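Local atomic coordinates of thiamine-monophosphate kinase (Aquifex aeolicus, PDB entry 1VQV), a protein that catalyses the ATP-dependent phosphorylation of thiamine monophosphate to thiamine diphosphate, the active form of vitamin B1. Residues Glu172-Pro176 with Phe177-Leu181; Thr267-Lys270 with Glu271-Asn274. All blocks are in the same frame, centred on the assembly; numbering follows the deposited sequence.

Contact 1. Residues Glu172-Pro176 with Phe177-Leu181; sequences EEYEP and FELAL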
# COMPACT_ATOMS: atom_id res chain seq x y z
N GLU B 172 7.16 -24.57 24.25
CA GLU B 172 7.42 -25.59 23.24
C GLU B 172 6.07 -25.98 22.66
O GLU B 172 5.84 -25.91 21.44
CB GLU B 172 8.08 -26.80 23.90
CG GLU B 172 7.26 -27.43 25.05
CD GLU B 172 7.52 -26.82 26.42
OE1 GLU B 172 7.39 -27.56 27.42
OE2 GLU B 172 7.84 -25.62 26.52
N GLU B 173 5.16 -26.36 23.55
CA GLU B 173 3.82 -26.75 23.18
C GLU B 173 2.86 -26.00 24.10
O GLU B 173 3.28 -25.38 25.07
CB GLU B 173 3.64 -28.26 23.35
CG GLU B 173 2.32 -28.75 22.82
CD GLU B 173 2.16 -28.44 21.35
OE1 GLU B 173 2.74 -29.18 20.53
OE2 GLU B 173 1.45 -27.45 21.02
N TYR B 174 1.57 -26.05 23.80
CA TYR B 174 0.60 -25.34 24.64
C TYR B 174 -0.64 -26.21 24.84
O TYR B 174 -0.86 -27.16 24.09
CB TYR B 174 0.18 -23.99 24.00
CG TYR B 174 1.30 -22.96 23.79
CD1 TYR B 174 2.09 -22.96 22.64
CD2 TYR B 174 1.55 -21.97 24.75
CE1 TYR B 174 3.10 -22.01 22.44
CE2 TYR B 174 2.56 -21.01 24.55
CZ TYR B 174 3.33 -21.05 23.39
OH TYR B 174 4.35 -20.14 23.21
N GLU B 175 -1.43 -25.89 25.86
CA GLU B 175 -2.66 -26.64 26.10
C GLU B 175 -3.58 -26.12 25.01
O GLU B 175 -3.31 -25.09 24.40
CB GLU B 175 -3.26 -26.33 27.48
CG GLU B 175 -2.32 -26.58 28.69
CD GLU B 175 -1.92 -28.06 28.88
OE1 GLU B 175 -2.82 -28.93 29.02
OE2 GLU B 175 -0.69 -28.34 28.90
N PRO B 176 -4.64 -26.87 24.75
CA PRO B 176 -5.60 -26.46 23.72
C PRO B 176 -6.23 -25.09 24.01
O PRO B 176 -6.27 -24.24 23.15
CB PRO B 176 -6.67 -27.58 23.77
CG PRO B 176 -5.98 -28.71 24.43
CD PRO B 176 -5.15 -28.11 25.52
N PHE B 177 -6.69 -24.93 25.25
CA PHE B 177 -7.31 -23.66 25.58
C PHE B 177 -6.34 -22.54 25.27
O PHE B 177 -6.75 -21.45 24.90
CB PHE B 177 -7.78 -23.64 27.04
CG PHE B 177 -6.77 -23.11 28.01
CD1 PHE B 177 -6.57 -21.75 28.15
CD2 PHE B 177 -6.09 -23.98 28.87
CE1 PHE B 177 -5.71 -21.25 29.13
CE2 PHE B 177 -5.23 -23.50 29.84
CZ PHE B 177 -5.04 -22.13 29.98
N GLU B 178 -5.05 -22.83 25.37
CA GLU B 178 -4.03 -21.83 25.08
C GLU B 178 -3.84 -21.70 23.58
O GLU B 178 -3.58 -20.60 23.08
CB GLU B 178 -2.73 -22.21 25.79
CG GLU B 178 -2.88 -22.18 27.30
CD GLU B 178 -1.68 -22.72 28.06
OE1 GLU B 178 -1.23 -23.84 27.76
OE2 GLU B 178 -1.19 -22.01 28.96
N LEU B 179 -4.00 -22.80 22.86
CA LEU B 179 -3.84 -22.77 21.41
C LEU B 179 -4.93 -21.92 20.74
O LEU B 179 -4.63 -21.08 19.91
CB LEU B 179 -3.86 -24.19 20.83
CG LEU B 179 -2.58 -25.02 21.02
CD1 LEU B 179 -2.73 -26.33 20.27
CD2 LEU B 179 -1.36 -24.25 20.50
N ALA B 180 -6.18 -22.15 21.13
CA ALA B 180 -7.30 -21.40 20.57
C ALA B 180 -7.08 -19.90 20.74
O ALA B 180 -7.53 -19.10 19.92
CB ALA B 180 -8.59 -21.81 21.26
N LEU B 181 -6.38 -19.54 21.81
CA LEU B 181 -6.08 -18.14 22.11
C LEU B 181 -5.03 -17.59 21.16
O LEU B 181 -5.14 -16.46 20.67
CB LEU B 181 -5.58 -18.00 23.55
CG LEU B 181 -6.66 -18.10 24.63
CD1 LEU B 181 -6.04 -18.03 26.03
CD2 LEU B 181 -7.64 -16.96 24.42
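The backbone of E175 and P176 turns into helix 176-186 through two i to i+4 bonds: L179 N to E175 O and A180 N to P176 O at 2.9 Å. This is a helix N-terminus with E175 as N-cap, built from one half of a capping box and a hydrophobic staple. In the box half, E178, three residues into the helix, folds its side chain back, and its OE1 takes the N-H of E175 at 2.8 Å (163°) on the anti lone pair. Its CG lies beside the backbone N (chi1 -64°), which carries the carboxylate toward the start of the helix; OE2 bonds to Y247 OH. With an alanine here, E175 N would probably lose its acceptor and Y247 its partner, leaving the first turn less firmly tied. P176 suits the first helical position, where its missing N-H costs no bond and its ring limits phi. E178 CG sits over the centre of one face of the F177 ring, and F177 also touches M242 and Y243 of helix 238-246. Y174, whose OH bonds to L166 O, and L179 close the staple: Y174 CB meets L179 CD2 at 3.8 Å.

Contact 2. Residues Thr267-Lys270 with Glu271-Asn274; sequences THPK and ERWN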
# COMPACT_ATOMS: atom_id res chain seq x y z
N THR B 267 -23.40 0.27 16.89
CA THR B 267 -24.54 0.71 17.67
C THR B 267 -25.80 0.81 16.83
O THR B 267 -25.75 1.16 15.65
CB THR B 267 -24.35 2.10 18.31
OG1 THR B 267 -24.51 3.11 17.31
CG2 THR B 267 -22.99 2.22 18.93
N HIS B 268 -26.92 0.49 17.47
CA HIS B 268 -28.24 0.56 16.88
C HIS B 268 -29.31 0.20 17.91
O HIS B 268 -29.00 -0.32 18.99
CB HIS B 268 -28.33 -0.32 15.62
CG HIS B 268 -28.13 -1.79 15.86
ND1 HIS B 268 -28.81 -2.50 16.82
CD2 HIS B 268 -27.41 -2.71 15.16
CE1 HIS B 268 -28.54 -3.78 16.70
NE2 HIS B 268 -27.69 -3.94 15.70
N PRO B 269 -30.59 0.53 17.63
CA PRO B 269 -31.65 0.20 18.59
C PRO B 269 -31.68 -1.29 18.97
O PRO B 269 -31.43 -2.17 18.13
CB PRO B 269 -32.93 0.69 17.88
CG PRO B 269 -32.56 0.72 16.42
CD PRO B 269 -31.14 1.22 16.45
N LYS B 270 -31.97 -1.58 20.24
CA LYS B 270 -31.99 -2.95 20.74
C LYS B 270 -32.91 -3.89 19.98
O LYS B 270 -32.63 -5.09 19.87
CB LYS B 270 -32.39 -2.95 22.21
CG LYS B 270 -32.56 -4.33 22.77
CD LYS B 270 -32.69 -4.28 24.28
CE LYS B 270 -32.65 -5.69 24.88
NZ LYS B 270 -32.38 -5.60 26.34
N GLU B 271 -33.99 -3.34 19.46
CA GLU B 271 -34.96 -4.11 18.69
C GLU B 271 -34.32 -4.90 17.53
O GLU B 271 -34.84 -5.94 17.11
CB GLU B 271 -36.05 -3.15 18.17
CG GLU B 271 -35.77 -1.62 18.39
CD GLU B 271 -36.38 -0.72 17.28
OE1 GLU B 271 -36.18 -1.05 16.08
OE2 GLU B 271 -37.03 0.32 17.58
N ARG B 272 -33.18 -4.45 17.03
CA ARG B 272 -32.56 -5.13 15.89
C ARG B 272 -31.49 -6.21 16.07
O ARG B 272 -30.51 -6.25 15.31
CB ARG B 272 -32.04 -4.07 14.91
CG ARG B 272 -33.10 -3.54 13.98
CD ARG B 272 -33.59 -2.14 14.34
NE ARG B 272 -34.38 -1.61 13.23
CZ ARG B 272 -34.27 -0.38 12.73
NH1 ARG B 272 -33.40 0.48 13.25
NH2 ARG B 272 -35.01 -0.02 11.67
N TRP B 273 -31.64 -7.10 17.05
CA TRP B 273 -30.63 -8.16 17.20
C TRP B 273 -30.92 -9.30 16.22
O TRP B 273 -32.08 -9.65 15.99
CB TRP B 273 -30.55 -8.70 18.65
CG TRP B 273 -31.85 -9.11 19.32
CD1 TRP B 273 -32.66 -8.33 20.09
CD2 TRP B 273 -32.45 -10.42 19.30
NE1 TRP B 273 -33.73 -9.05 20.56
CE2 TRP B 273 -33.63 -10.33 20.09
CE3 TRP B 273 -32.12 -11.63 18.70
CZ2 TRP B 273 -34.48 -11.44 20.30
CZ3 TRP B 273 -32.96 -12.73 18.90
CH2 TRP B 273 -34.13 -12.62 19.69
N ASN B 274 -29.86 -9.86 15.65
CA ASN B 274 -29.98 -10.95 14.69
C ASN B 274 -30.13 -12.31 15.37
O ASN B 274 -29.51 -12.57 16.40
CB ASN B 274 -28.75 -10.95 13.77
CG ASN B 274 -28.95 -11.79 12.53
OD1 ASN B 274 -28.65 -12.98 12.50
ND2 ASN B 274 -29.49 -11.16 11.49
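E271 packs on P269 as the chain leaves strand 263-268 in a beta turn, P269 to R272, with K270 and E271 both in near-helical conformation, close to type I. Its aliphatic part lies along the proline, CG 3.7 Å from P269 CB, while its carboxylate faces R272: OE1 is 3.4 Å from R272 NE but stands off the flat of the guanidinium, so the pairing is one of charge alone. R272 closes the turn. Its N donates to P269 O at 3.1 Å, nearly straight at 168°, and H268 ND1 reaches that same oxygen at 2.9 Å from the opposite face of the carbonyl plane, so one acceptor ties the turn back to H268. The H268 ring swings under the turn because its CG sits between the backbone N and the carbonyl carbon (chi1 62°); R272 CB then lies over one ring face, 4.2 Å from the centroid, a CH-pi contact. Farther out, the arginine chain bends at chi2 and brings NH1 beside P269 CG, letting a long, flexible residue cover the proline while its charge stays at the surface. W273 follows, its CD1 edge turned to K270 O at 3.2 Å. At the base of the turn, H268 NE2 bonds to H197 NE2 of helix 195-201, whose Y201 also touches H268 and R272. The strand itself is held on both flanks, where backbone hydrogen bonds join H268 to S150 of strand 150-153 and T267 to A204 of strand 204-208, before the loop runs on toward strand 280-286.

Both contacts are local and lie at the surface, their centres about 35 Å apart and their nearest atoms about 23 Å apart, so neither shares a structural element with the other or touches it. Contact 1 begins a helix; contact 2 ends a strand of the seven-stranded mixed sheet. In the first, a side-chain carboxylate serves a backbone N-H that precedes the helix, whereas in the second a backbone carbonyl gathers a backbone N-H and a histidine N-H. In each, one of the touching residues is buried and has a polar partner beyond the segments, E178 with Y247 and H268 with H197, while most of the other charged side chains lie at the surface. Neither region lies near the annotated metal, nucleotide or substrate sites.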